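Long-range contacts in endoglucanase E-5 (Thermobifida fusca, PDB 2CKS), which hydrolyses internal beta-1,4-glucosidic linkages in cellulose, lichenin and cereal beta-D-glucans through the family 5 glycoside hydrolase catalytic domain described here: residues Gly106-Asn111 with Asn138-Val143; Tyr151-Ile156 with Asn192-Ser197; Phe203-Ala208 with Thr230-Glu235; Ser209-Tyr214 with Ala242-Met247. All blocks are in the same frame, centred on the assembly; numbering follows the deposited sequence. Where two conformers were deposited one is given.

Contact 1: Gly106-Asn111 with Asn138-Val143; sequences GDPHYN and NEPNGV
Gly-106 and Val-143 are the main contributors where these two loops meet, with Pro-108 alongside. The carbonyl oxygen of Gly-106 takes the backbone N-H of Asn-141 (N to O 3.0 Å, 164° at the hydrogen), the donor standing above the carbonyl plane, and CA of Pro-140 adds a weaker C-H...O contact. This bond lies two residues after Glu-139, the probable proton donor. With CG of Asn-141 between its backbone N and carbonyl carbon (chi1 58°), the amide lies against CA of Gly-106, ND2 at 3.4 Å; a bond from ND2 to Glu-139 O steadies it. Val-143 CG1 crosses Asp-107, itself held by an Asx turn, 3.7 Å from CB, while CG2 lies 4.1 Å from CD of Pro-108, whose CG is 4.1 Å from CB of Pro-140. Within the TIM barrel this joins the loops after strands 95-101 and 132-135; helix 145-162 backs it, Ile-148 touching Pro-140 and Val-143, and Tyr-151 touching Pro-108.

Contact 2: Tyr151-Ile156 with Asn192-Ser197; sequences YAEEVI and NPVNAS
With CG beside the backbone N (chi1 -69°) and the chain extended beyond it, Glu-153 sends its carboxylate off the helix to the backbone of Asn-195; in Val-194 a chi1 of 171° splits the two methyls between Ile-156 and Ala-152. The N-H of Asn-195 reaches OE1 of Glu-153 at 3.0 Å, fairly straight at 162°, and arrives on the anti side of the carboxylate, slightly out of its plane. Lys-149, one helical turn earlier, forms a salt bridge with the same oxygen, so a single carboxylate oxygen serves both a backbone amide and a lysine. In the TIM barrel this is the outer layer: helix 145-162, which follows strand 132-135, is met by the loop that runs from helix 187-191 into strand 199-206. Asn-195 is the centre of an inverse gamma turn in that loop. Beside the polar bond the apolar side chains close up. CD1 of Ile-156 meets CG1 of Val-194 tip to tip at 3.6 Å, CG2 of Val-194 rests 4.0 Å from CB of Ala-152, and CG2 of Ile-156 reaches CB of Ala-196 at 4.2 Å. Further in, Ile-156 packs on Ile-168 and Ile-199, and Ala-152 on Val-170, residues of strands 168-170 and 199-206.

Contact 3: Phe203-Ala208 with Thr230-Glu235; sequences FHFYAA and TEFGTE
Thr-230 meets His-204 in the later halves of two adjacent parallel barrel strands: NE2 of the imidazole donates to OG1 of Thr-230 at 2.7 Å, nearly in the ring plane. Glu-231, the probable nucleophile, comes next. Its CB sits squarely over one face of the His-204 ring, 3.4 Å from the centroid, and with CG anti to the backbone N (chi1 -164°) the extended chain carries OE1 to Tyr-206. The Tyr-206 hydroxyl donates to OE1 at 2.7 Å from the anti side, the ring and carboxylate planes being 75° apart. Phe-232 turns to the other face of the sheet, where its CB lies over the ring of Phe-205, 3.6 Å from the centroid; the rings, 23° apart in plane, are displaced so that they scarcely overlap. Gly-233 donates its N-H to Phe-205 O (3.0 Å) and takes that of Ala-207 on its own O (2.9 Å); its N and CA lie against the Tyr-206 ring. Past Thr-234, Glu-235 O accepts from Ala-208 N. Glu-231 OE1 also ligates a zinc ion, shared with Glu-139, and OE2 forms a salt bridge with Arg-61. The Tyr-206 bond, that salt bridge and the His-204 ring against CB probably help to position the probable nucleophile, while His-204 ND1 hydrogen-bonds to Glu-139, the probable proton donor, consistent with the two-carboxylate chemistry of retaining family 5 enzymes.

Contact 4: Ser209-Tyr214 with Ala242-Met247; sequences SHRDNY and ANDFQM
Two helix starts on the outside of the TIM barrel, those of helices 212-224 and 245-258, are joined here by a salt bridge. Arg-211, at the N-cap of the first, bends its chain at chi2 and chi3 and presents the end of its guanidinium to Asp-244, the N-cap of the second. Both terminal nitrogens grip one oxygen: NH1 lies 2.8 Å and NH2 3.2 Å from OD2 of Asp-244, in the guanidinium plane. The other carboxylate oxygen, OD1, caps its own helix by accepting from Met-247 N at 3.0 Å, and a water donates to OD1 while accepting from Arg-211 NH2. Met-247 supplies the apolar side. Its SD sits over the centre of a guanidinium face, 4.2 Å from CZ of Arg-211, and its CE runs on to within 4.0 Å of the backbone C of Arg-211. A second salt bridge, Asp-212 to Arg-250, spans the same pair of helices. Side-chain N-capping by aspartate, here at the start of a helix following a barrel strand, fits the outer helical layer of the (beta/alpha)8 barrel.

From the N terminus, contact 1 opens first, closing the helix and strand between residues 111 and 138 by bringing together the loops after barrel strands 95-101 and 132-135. Contact 2 follows in series, bringing the loop before strand 199-206 back to helix 145-162; it touches contact 1 where Pro-108 and His-109 meet Tyr-151 and Glu-154. Contacts 3 and 4 then cross, their segments alternating along the chain, and none nests inside another: contact 3 closes the beta-alpha-beta unit 199-206, 212-224, 227-233, and contact 4 ties that helix to the next. Thr-234 bonds to Asn-243 and Asp-244 between them. Contact 1 reaches contact 3 across the probable catalytic centre, whereas contact 2 stays on the barrel's outside.

Contact 1: Gly106-Asn111 with Asn138-Val143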
loop_
_atom_site.group_PDB
_atom_site.type_symbol
_atom_site.label_atom_id
_atom_site.label_comp_id
_atom_site.label_asym_id
_atom_site.label_seq_id
_atom_site.Cartn_x
_atom_site.Cartn_y
_atom_site.Cartn_z
ATOM N N GLY A 106 -13.661 7.362 -8.953
ATOM C CA GLY A 106 -12.552 6.543 -9.402
ATOM C C GLY A 106 -11.546 7.223 -10.312
ATOM O O GLY A 106 -10.473 6.670 -10.548
ATOM N N ASP A 107 -11.878 8.401 -10.830
ATOM C CA ASP A 107 -10.937 9.151 -11.652
ATOM C C ASP A 107 -10.015 9.910 -10.716
ATOM O O ASP A 107 -10.480 10.795 -9.993
ATOM C CB ASP A 107 -11.681 10.146 -12.545
ATOM C CG ASP A 107 -10.747 10.931 -13.460
ATOM O OD1 ASP A 107 -9.506 10.867 -13.286
ATOM O OD2 ASP A 107 -11.182 11.656 -14.380
ATOM N N PRO A 108 -8.715 9.606 -10.712
ATOM C CA PRO A 108 -7.808 10.303 -9.787
ATOM C C PRO A 108 -7.814 11.817 -9.979
ATOM O O PRO A 108 -7.579 12.552 -9.037
ATOM C CB PRO A 108 -6.424 9.723 -10.112
ATOM C CG PRO A 108 -6.660 8.500 -10.881
ATOM C CD PRO A 108 -8.007 8.618 -11.544
ATOM N N HIS A 109 -8.101 12.288 -11.188
ATOM C CA HIS A 109 -8.112 13.726 -11.416
ATOM C C HIS A 109 -9.162 14.471 -10.570
ATOM O O HIS A 109 -8.993 15.653 -10.269
ATOM C CB HIS A 109 -8.311 14.054 -12.901
ATOM C CG HIS A 109 -7.709 15.364 -13.302
ATOM N ND1 HIS A 109 -8.213 16.574 -12.873
ATOM C CD2 HIS A 109 -6.649 15.654 -14.091
ATOM C CE1 HIS A 109 -7.483 17.552 -13.376
ATOM N NE2 HIS A 109 -6.528 17.022 -14.119
ATOM N N TYR A 110 -10.232 13.784 -10.173
ATOM C CA TYR A 110 -11.223 14.363 -9.264
ATOM C C TYR A 110 -10.585 14.957 -8.001
ATOM O O TYR A 110 -11.085 15.939 -7.442
ATOM C CB TYR A 110 -12.250 13.296 -8.881
ATOM C CG TYR A 110 -13.417 13.821 -8.098
ATOM C CD1 TYR A 110 -14.546 14.300 -8.746
ATOM C CD2 TYR A 110 -13.393 13.846 -6.709
ATOM C CE1 TYR A 110 -15.620 14.785 -8.033
ATOM C CE2 TYR A 110 -14.466 14.338 -5.982
ATOM C CZ TYR A 110 -15.578 14.803 -6.651
ATOM O OH TYR A 110 -16.648 15.300 -5.932
ATOM N N ASN A 111 -9.484 14.352 -7.554
ATOM C CA ASN A 111 -8.806 14.757 -6.332
ATOM C C ASN A 111 -7.409 15.340 -6.567
ATOM O O ASN A 111 -6.623 15.443 -5.632
ATOM C CB ASN A 111 -8.720 13.553 -5.392
ATOM C CG ASN A 111 -10.044 13.240 -4.751
ATOM O OD1 ASN A 111 -10.620 14.091 -4.080
ATOM N ND2 ASN A 111 -10.563 12.042 -4.993
ATOM N N ASN A 138 -4.565 5.279 -4.963
ATOM C CA ASN A 138 -4.879 3.902 -4.548
ATOM C C ASN A 138 -5.480 2.996 -5.635
ATOM O O ASN A 138 -4.822 2.048 -6.090
ATOM C CB ASN A 138 -5.809 3.967 -3.328
ATOM C CG ASN A 138 -6.497 2.657 -3.023
ATOM O OD1 ASN A 138 -5.850 1.622 -2.885
ATOM N ND2 ASN A 138 -7.833 2.690 -2.940
ATOM N N GLU A 139 -6.720 3.282 -6.039
ATOM C CA GLU A 139 -7.472 2.410 -6.949
ATOM C C GLU A 139 -8.225 3.187 -8.032
ATOM O O GLU A 139 -9.438 3.357 -7.957
ATOM C CB GLU A 139 -8.427 1.498 -6.161
ATOM C CG GLU A 139 -7.717 0.317 -5.511
ATOM C CD GLU A 139 -8.650 -0.774 -5.014
ATOM O OE1 GLU A 139 -9.887 -0.554 -5.003
ATOM O OE2 GLU A 139 -8.144 -1.866 -4.626
ATOM N N PRO A 140 -7.505 3.625 -9.065
ATOM C CA PRO A 140 -8.165 4.231 -10.231
ATOM C C PRO A 140 -9.171 3.252 -10.807
ATOM O O PRO A 140 -8.896 2.061 -10.856
ATOM C CB PRO A 140 -7.015 4.452 -11.229
ATOM C CG PRO A 140 -5.763 4.492 -10.388
ATOM C CD PRO A 140 -6.045 3.547 -9.250
ATOM N N ASN A 141 -10.341 3.731 -11.195
ATOM C CA ASN A 141 -11.300 2.886 -11.881
ATOM C C ASN A 141 -12.192 3.714 -12.796
ATOM O O ASN A 141 -12.451 4.890 -12.536
ATOM C CB ASN A 141 -12.116 2.046 -10.875
ATOM C CG ASN A 141 -12.870 2.887 -9.865
ATOM O OD1 ASN A 141 -14.053 3.183 -10.060
ATOM N ND2 ASN A 141 -12.205 3.255 -8.760
ATOM N N GLY A 142 -12.613 3.084 -13.888
ATOM C CA GLY A 142 -13.445 3.727 -14.888
ATOM C C GLY A 142 -12.684 4.669 -15.802
ATOM O O GLY A 142 -13.299 5.426 -16.553
ATOM N N VAL A 143 -11.351 4.616 -15.749
ATOM C CA VAL A 143 -10.491 5.507 -16.527
ATOM C C VAL A 143 -9.448 4.730 -17.335
ATOM O O VAL A 143 -9.038 3.618 -16.977
ATOM C CB VAL A 143 -9.787 6.574 -15.634
ATOM C CG1 VAL A 143 -10.802 7.538 -15.032
ATOM C CG2 VAL A 143 -8.937 5.918 -14.546
#

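Contact 2: Tyr151-Ile156 with Asn192-Ser197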
loop_
_atom_site.group_PDB
_atom_site.type_symbol
_atom_site.label_atom_id
_atom_site.label_comp_id
_atom_site.label_asym_id
_atom_site.label_seq_id
_atom_site.Cartn_x
_atom_site.Cartn_y
_atom_site.Cartn_z
ATOM N N TYR A 151 -2.289 11.862 -15.094
ATOM C CA TYR A 151 -2.488 12.255 -13.702
ATOM C C TYR A 151 -1.166 12.133 -12.953
ATOM O O TYR A 151 -0.769 13.044 -12.233
ATOM C CB TYR A 151 -3.554 11.380 -13.022
ATOM C CG TYR A 151 -3.538 11.477 -11.508
ATOM C CD1 TYR A 151 -4.154 12.539 -10.844
ATOM C CD2 TYR A 151 -2.889 10.522 -10.738
ATOM C CE1 TYR A 151 -4.129 12.627 -9.453
ATOM C CE2 TYR A 151 -2.844 10.618 -9.362
ATOM C CZ TYR A 151 -3.465 11.659 -8.722
ATOM O OH TYR A 151 -3.414 11.705 -7.341
ATOM N N ALA A 152 -0.489 11.000 -13.133
ATOM C CA ALA A 152 0.762 10.722 -12.443
ATOM C C ALA A 152 1.790 11.786 -12.799
ATOM O O ALA A 152 2.520 12.272 -11.951
ATOM C CB ALA A 152 1.286 9.322 -12.804
ATOM N N GLU A 153 1.795 12.193 -14.061
ATOM C CA GLU A 153 2.769 13.163 -14.548
ATOM C C GLU A 153 2.465 14.595 -14.067
ATOM O O GLU A 153 3.335 15.465 -14.125
ATOM C CB GLU A 153 2.888 13.034 -16.073
ATOM C CG GLU A 153 3.560 11.712 -16.438
ATOM C CD GLU A 153 3.557 11.353 -17.908
ATOM O OE1 GLU A 153 4.199 10.329 -18.241
ATOM O OE2 GLU A 153 2.944 12.070 -18.729
ATOM N N GLU A 154 1.250 14.825 -13.571
ATOM C CA GLU A 154 0.884 16.081 -12.901
ATOM C C GLU A 154 1.308 16.106 -11.420
ATOM O O GLU A 154 1.707 17.144 -10.908
ATOM C CB GLU A 154 -0.633 16.343 -13.022
ATOM C CG GLU A 154 -1.104 16.591 -14.450
ATOM C CD GLU A 154 -2.614 16.667 -14.610
ATOM O OE1 GLU A 154 -3.296 15.629 -14.593
ATOM O OE2 GLU A 154 -3.124 17.774 -14.760
ATOM N N VAL A 155 1.228 14.966 -10.732
ATOM C CA VAL A 155 1.507 14.914 -9.293
ATOM C C VAL A 155 2.981 14.664 -9.002
ATOM O O VAL A 155 3.530 15.231 -8.066
ATOM C CB VAL A 155 0.656 13.824 -8.596
ATOM C CG1 VAL A 155 0.981 13.727 -7.109
ATOM C CG2 VAL A 155 -0.808 14.121 -8.785
ATOM N N ILE A 156 3.617 13.815 -9.798
ATOM C CA ILE A 156 5.006 13.424 -9.548
ATOM C C ILE A 156 5.944 14.628 -9.401
ATOM O O ILE A 156 6.721 14.661 -8.458
ATOM C CB ILE A 156 5.507 12.383 -10.599
ATOM C CG1 ILE A 156 4.873 11.022 -10.307
ATOM C CG2 ILE A 156 7.036 12.238 -10.576
ATOM C CD1 ILE A 156 4.966 10.052 -11.445
ATOM N N ASN A 192 3.372 2.264 -22.648
ATOM C CA ASN A 192 3.189 3.692 -22.416
ATOM C C ASN A 192 3.462 4.019 -20.941
ATOM O O ASN A 192 2.561 4.392 -20.206
ATOM C CB ASN A 192 1.755 4.088 -22.805
ATOM C CG ASN A 192 1.537 5.585 -22.833
ATOM O OD1 ASN A 192 2.488 6.365 -22.884
ATOM N ND2 ASN A 192 0.266 5.995 -22.814
ATOM N N PRO A 193 4.703 3.860 -20.498
ATOM C CA PRO A 193 5.004 3.970 -19.069
ATOM C C PRO A 193 4.988 5.415 -18.582
ATOM O O PRO A 193 5.130 6.349 -19.380
ATOM C CB PRO A 193 6.401 3.361 -18.964
ATOM C CG PRO A 193 7.014 3.626 -20.278
ATOM C CD PRO A 193 5.907 3.549 -21.293
ATOM N N VAL A 194 4.794 5.592 -17.282
ATOM C CA VAL A 194 4.950 6.905 -16.670
ATOM C C VAL A 194 6.387 7.372 -16.954
ATOM O O VAL A 194 7.329 6.604 -16.778
ATOM C CB VAL A 194 4.658 6.844 -15.158
ATOM C CG1 VAL A 194 5.035 8.155 -14.472
ATOM C CG2 VAL A 194 3.197 6.520 -14.923
ATOM N N ASN A 195 6.521 8.618 -17.415
ATOM C CA ASN A 195 7.807 9.202 -17.823
ATOM C C ASN A 195 8.536 9.755 -16.600
ATOM O O ASN A 195 8.743 10.954 -16.455
ATOM C CB ASN A 195 7.581 10.297 -18.888
ATOM C CG ASN A 195 8.878 10.779 -19.544
ATOM O OD1 ASN A 195 9.627 9.998 -20.146
ATOM N ND2 ASN A 195 9.132 12.080 -19.449
ATOM N N ALA A 196 8.871 8.853 -15.696
ATOM C CA ALA A 196 9.668 9.147 -14.524
ATOM C C ALA A 196 10.284 7.836 -14.106
ATOM O O ALA A 196 9.803 6.761 -14.480
ATOM C CB ALA A 196 8.818 9.703 -13.405
ATOM N N SER A 197 11.355 7.931 -13.344
ATOM C CA SER A 197 11.987 6.758 -12.793
ATOM C C SER A 197 11.877 6.778 -11.277
ATOM O O SER A 197 11.285 7.685 -10.682
ATOM C CB SER A 197 13.422 6.681 -13.267
ATOM O OG SER A 197 13.419 6.509 -14.672
#

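Contact 3: Phe203-Ala208 with Thr230-Glu235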
loop_
_atom_site.group_PDB
_atom_site.type_symbol
_atom_site.label_atom_id
_atom_site.label_comp_id
_atom_site.label_asym_id
_atom_site.label_seq_id
_atom_site.Cartn_x
_atom_site.Cartn_y
_atom_site.Cartn_z
ATOM N N PHE A 203 -0.457 -3.257 -7.730
ATOM C CA PHE A 203 -1.372 -4.342 -8.032
ATOM C C PHE A 203 -2.106 -4.761 -6.771
ATOM O O PHE A 203 -1.508 -4.886 -5.704
ATOM C CB PHE A 203 -0.612 -5.531 -8.612
ATOM C CG PHE A 203 -1.489 -6.697 -8.983
ATOM C CD1 PHE A 203 -2.427 -6.584 -10.001
ATOM C CD2 PHE A 203 -1.373 -7.905 -8.320
ATOM C CE1 PHE A 203 -3.229 -7.662 -10.348
ATOM C CE2 PHE A 203 -2.176 -8.986 -8.664
ATOM C CZ PHE A 203 -3.091 -8.867 -9.685
ATOM N N HIS A 204 -3.411 -4.949 -6.905
ATOM C CA HIS A 204 -4.275 -5.372 -5.811
ATOM C C HIS A 204 -5.004 -6.633 -6.201
ATOM O O HIS A 204 -5.477 -6.755 -7.324
ATOM C CB HIS A 204 -5.321 -4.301 -5.516
ATOM C CG HIS A 204 -4.753 -3.025 -4.972
ATOM N ND1 HIS A 204 -5.551 -1.990 -4.538
ATOM C CD2 HIS A 204 -3.476 -2.613 -4.797
ATOM C CE1 HIS A 204 -4.787 -0.998 -4.115
ATOM N NE2 HIS A 204 -3.525 -1.348 -4.265
ATOM N N PHE A 205 -5.144 -7.554 -5.258
ATOM C CA PHE A 205 -5.875 -8.786 -5.514
ATOM C C PHE A 205 -6.518 -9.300 -4.230
ATOM O O PHE A 205 -6.046 -9.026 -3.135
ATOM C CB PHE A 205 -4.959 -9.858 -6.112
ATOM C CG PHE A 205 -3.914 -10.381 -5.154
ATOM C CD1 PHE A 205 -4.199 -11.444 -4.296
ATOM C CD2 PHE A 205 -2.641 -9.824 -5.113
ATOM C CE1 PHE A 205 -3.244 -11.927 -3.401
ATOM C CE2 PHE A 205 -1.674 -10.308 -4.221
ATOM C CZ PHE A 205 -1.976 -11.354 -3.364
ATOM N N TYR A 206 -7.563 -10.098 -4.400
ATOM C CA TYR A 206 -8.274 -10.746 -3.315
ATOM C C TYR A 206 -8.385 -12.210 -3.734
ATOM O O TYR A 206 -9.096 -12.528 -4.684
ATOM C CB TYR A 206 -9.629 -10.062 -3.092
ATOM C CG TYR A 206 -9.440 -8.731 -2.411
ATOM C CD1 TYR A 206 -9.467 -8.634 -1.030
ATOM C CD2 TYR A 206 -9.146 -7.584 -3.142
ATOM C CE1 TYR A 206 -9.256 -7.424 -0.389
ATOM C CE2 TYR A 206 -8.917 -6.366 -2.508
ATOM C CZ TYR A 206 -8.975 -6.296 -1.127
ATOM O OH TYR A 206 -8.770 -5.100 -0.469
ATOM N N ALA A 207 -7.657 -13.080 -3.035
ATOM C CA ALA A 207 -7.366 -14.433 -3.520
ATOM C C ALA A 207 -8.582 -15.325 -3.748
ATOM O O ALA A 207 -8.541 -16.192 -4.618
ATOM C CB ALA A 207 -6.374 -15.126 -2.593
ATOM N N ALA A 208 -9.652 -15.141 -2.987
ATOM C CA ALA A 208 -10.824 -16.005 -3.157
ATOM C C ALA A 208 -11.563 -15.691 -4.461
ATOM O O ALA A 208 -12.207 -16.571 -5.043
ATOM C CB ALA A 208 -11.750 -15.909 -1.964
ATOM N N THR A 230 0.244 -3.063 -2.931
ATOM C CA THR A 230 -0.090 -2.178 -1.810
ATOM C C THR A 230 -1.369 -2.578 -1.080
ATOM O O THR A 230 -1.642 -2.072 0.000
ATOM C CB THR A 230 -0.187 -0.709 -2.254
ATOM O OG1 THR A 230 -1.067 -0.591 -3.370
ATOM C CG2 THR A 230 1.139 -0.186 -2.763
ATOM N N GLU A 231 -2.139 -3.495 -1.651
ATOM C CA GLU A 231 -3.350 -3.959 -0.997
ATOM C C GLU A 231 -3.709 -5.341 -1.505
ATOM O O GLU A 231 -3.872 -5.534 -2.700
ATOM C CB GLU A 231 -4.483 -2.986 -1.288
ATOM C CG GLU A 231 -5.677 -3.138 -0.381
ATOM C CD GLU A 231 -6.764 -2.151 -0.734
ATOM O OE1 GLU A 231 -7.864 -2.601 -1.120
ATOM O OE2 GLU A 231 -6.510 -0.933 -0.627
ATOM N N PHE A 232 -3.828 -6.305 -0.599
ATOM C CA PHE A 232 -4.385 -7.603 -0.975
ATOM C C PHE A 232 -5.110 -8.256 0.175
ATOM O O PHE A 232 -4.908 -7.915 1.337
ATOM C CB PHE A 232 -3.315 -8.561 -1.521
ATOM C CG PHE A 232 -2.500 -9.244 -0.454
ATOM C CD1 PHE A 232 -1.431 -8.604 0.124
ATOM C CD2 PHE A 232 -2.805 -10.532 -0.037
ATOM C CE1 PHE A 232 -0.675 -9.215 1.092
ATOM C CE2 PHE A 232 -2.047 -11.154 0.961
ATOM C CZ PHE A 232 -0.974 -10.483 1.522
ATOM N N GLY A 233 -5.963 -9.203 -0.174
ATOM C CA GLY A 233 -6.688 -9.988 0.796
ATOM C C GLY A 233 -6.679 -11.449 0.408
ATOM O O GLY A 233 -6.378 -11.814 -0.734
ATOM N N THR A 234 -7.041 -12.286 1.372
ATOM C CA THR A 234 -7.160 -13.720 1.148
ATOM C C THR A 234 -8.604 -14.125 0.895
ATOM O O THR A 234 -8.863 -15.282 0.580
ATOM C CB THR A 234 -6.597 -14.514 2.351
ATOM O OG1 THR A 234 -7.252 -14.117 3.561
ATOM C CG2 THR A 234 -5.134 -14.204 2.589
ATOM N N GLU A 235 -9.537 -13.184 1.001
ATOM C CA GLU A 235 -10.963 -13.488 0.844
ATOM C C GLU A 235 -11.473 -12.926 -0.484
ATOM O O GLU A 235 -10.702 -12.809 -1.428
ATOM C CB GLU A 235 -11.764 -13.008 2.065
ATOM C CG GLU A 235 -11.768 -11.511 2.295
ATOM C CD GLU A 235 -10.469 -11.022 2.885
ATOM O OE1 GLU A 235 -9.796 -10.195 2.235
ATOM O OE2 GLU A 235 -10.107 -11.504 3.982
#

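Contact 4: Ser209-Tyr214 with Ala242-Met247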
loop_
_atom_site.group_PDB
_atom_site.type_symbol
_atom_site.label_atom_id
_atom_site.label_comp_id
_atom_site.label_asym_id
_atom_site.label_seq_id
_atom_site.Cartn_x
_atom_site.Cartn_y
_atom_site.Cartn_z
ATOM N N SER A 209 -11.434 -14.453 -4.928
ATOM C CA SER A 209 -12.077 -13.976 -6.156
ATOM C C SER A 209 -11.153 -13.916 -7.373
ATOM O O SER A 209 -11.621 -14.024 -8.512
ATOM C CB SER A 209 -12.623 -12.574 -5.933
ATOM O OG SER A 209 -13.651 -12.586 -4.972
ATOM N N HIS A 210 -9.856 -13.727 -7.138
ATOM C CA HIS A 210 -8.913 -13.397 -8.203
ATOM C C HIS A 210 -7.944 -14.554 -8.362
ATOM O O HIS A 210 -7.052 -14.760 -7.532
ATOM C CB HIS A 210 -8.162 -12.109 -7.875
ATOM C CG HIS A 210 -9.035 -10.895 -7.805
ATOM N ND1 HIS A 210 -10.148 -10.718 -8.597
ATOM C CD2 HIS A 210 -8.960 -9.796 -7.020
ATOM C CE1 HIS A 210 -10.713 -9.556 -8.309
ATOM N NE2 HIS A 210 -10.010 -8.979 -7.353
ATOM N N ARG A 211 -8.139 -15.304 -9.440
ATOM C CA ARG A 211 -7.519 -16.608 -9.633
ATOM C C ARG A 211 -6.337 -16.503 -10.606
ATOM O O ARG A 211 -5.583 -15.535 -10.566
ATOM C CB ARG A 211 -8.566 -17.617 -10.140
ATOM C CG ARG A 211 -9.988 -17.437 -9.614
ATOM C CD ARG A 211 -10.166 -17.791 -8.159
ATOM N NE ARG A 211 -9.685 -19.134 -7.850
ATOM C CZ ARG A 211 -9.473 -19.587 -6.613
ATOM N NH1 ARG A 211 -9.715 -18.807 -5.553
ATOM N NH2 ARG A 211 -9.014 -20.822 -6.433
ATOM N N ASP A 212 -6.181 -17.481 -11.495
ATOM C CA ASP A 212 -4.967 -17.600 -12.293
ATOM C C ASP A 212 -4.714 -16.436 -13.251
ATOM O O ASP A 212 -3.560 -16.117 -13.526
ATOM C CB ASP A 212 -4.968 -18.929 -13.065
ATOM C CG ASP A 212 -4.764 -20.128 -12.157
ATOM O OD1 ASP A 212 -5.307 -20.128 -11.031
ATOM O OD2 ASP A 212 -4.089 -21.127 -12.483
ATOM N N ASN A 213 -5.767 -15.814 -13.774
ATOM C CA ASN A 213 -5.582 -14.669 -14.668
ATOM C C ASN A 213 -4.989 -13.447 -13.958
ATOM O O ASN A 213 -4.264 -12.673 -14.572
ATOM C CB ASN A 213 -6.851 -14.322 -15.477
ATOM C CG ASN A 213 -8.017 -13.834 -14.617
ATOM O OD1 ASN A 213 -8.769 -12.952 -15.036
ATOM N ND2 ASN A 213 -8.202 -14.434 -13.446
ATOM N N TYR A 214 -5.279 -13.290 -12.671
ATOM C CA TYR A 214 -4.680 -12.217 -11.880
ATOM C C TYR A 214 -3.242 -12.570 -11.484
ATOM O O TYR A 214 -2.347 -11.727 -11.567
ATOM C CB TYR A 214 -5.541 -11.921 -10.644
ATOM C CG TYR A 214 -6.792 -11.142 -10.962
ATOM C CD1 TYR A 214 -6.892 -9.787 -10.669
ATOM C CD2 TYR A 214 -7.878 -11.763 -11.552
ATOM C CE1 TYR A 214 -8.059 -9.071 -10.969
ATOM C CE2 TYR A 214 -9.042 -11.064 -11.846
ATOM C CZ TYR A 214 -9.122 -9.721 -11.558
ATOM O OH TYR A 214 -10.281 -9.038 -11.860
ATOM N N ALA A 242 -15.250 -16.053 2.783
ATOM C CA ALA A 242 -14.361 -17.154 3.114
ATOM C C ALA A 242 -12.975 -16.919 2.545
ATOM O O ALA A 242 -12.818 -16.364 1.453
ATOM C CB ALA A 242 -14.910 -18.470 2.585
ATOM N N ASN A 243 -11.987 -17.362 3.299
ATOM C CA ASN A 243 -10.599 -17.307 2.882
ATOM C C ASN A 243 -10.244 -18.419 1.913
ATOM O O ASN A 243 -10.733 -19.555 2.031
ATOM C CB ASN A 243 -9.695 -17.394 4.100
ATOM C CG ASN A 243 -9.769 -16.152 4.949
ATOM O OD1 ASN A 243 -9.507 -15.051 4.470
ATOM N ND2 ASN A 243 -10.158 -16.314 6.203
ATOM N N ASP A 244 -9.397 -18.096 0.946
ATOM C CA ASP A 244 -8.761 -19.114 0.131
ATOM C C ASP A 244 -7.265 -19.026 0.329
ATOM O O ASP A 244 -6.570 -18.372 -0.441
ATOM C CB ASP A 244 -9.125 -18.952 -1.337
ATOM C CG ASP A 244 -8.701 -20.150 -2.175
ATOM O OD1 ASP A 244 -7.795 -20.899 -1.761
ATOM O OD2 ASP A 244 -9.231 -20.418 -3.263
ATOM N N PHE A 245 -6.767 -19.679 1.373
ATOM C CA PHE A 245 -5.356 -19.600 1.704
ATOM C C PHE A 245 -4.498 -20.376 0.711
ATOM O O PHE A 245 -3.327 -20.068 0.549
ATOM C CB PHE A 245 -5.097 -20.064 3.143
ATOM C CG PHE A 245 -5.715 -19.178 4.194
ATOM C CD1 PHE A 245 -6.563 -19.701 5.157
ATOM C CD2 PHE A 245 -5.433 -17.819 4.228
ATOM C CE1 PHE A 245 -7.128 -18.886 6.125
ATOM C CE2 PHE A 245 -5.987 -17.003 5.194
ATOM C CZ PHE A 245 -6.833 -17.537 6.147
ATOM N N GLN A 246 -5.068 -21.386 0.059
ATOM C CA GLN A 246 -4.321 -22.123 -0.946
ATOM C C GLN A 246 -3.953 -21.200 -2.105
ATOM O O GLN A 246 -2.807 -21.153 -2.521
ATOM C CB GLN A 246 -5.116 -23.337 -1.443
ATOM C CG GLN A 246 -4.321 -24.274 -2.334
ATOM C CD GLN A 246 -3.119 -24.910 -1.630
ATOM O OE1 GLN A 246 -3.036 -24.923 -0.399
ATOM N NE2 GLN A 246 -2.194 -25.436 -2.415
ATOM N N MET A 247 -4.922 -20.445 -2.605
ATOM C CA MET A 247 -4.663 -19.509 -3.692
ATOM C C MET A 247 -3.742 -18.397 -3.206
ATOM O O MET A 247 -2.802 -18.000 -3.896
ATOM C CB MET A 247 -5.968 -18.912 -4.219
ATOM C CG MET A 247 -5.780 -18.025 -5.435
ATOM S SD MET A 247 -5.374 -18.973 -6.923
ATOM C CE MET A 247 -4.165 -17.922 -7.620
HETATM O O HOH W 1 -7.627 -22.585 -4.179
#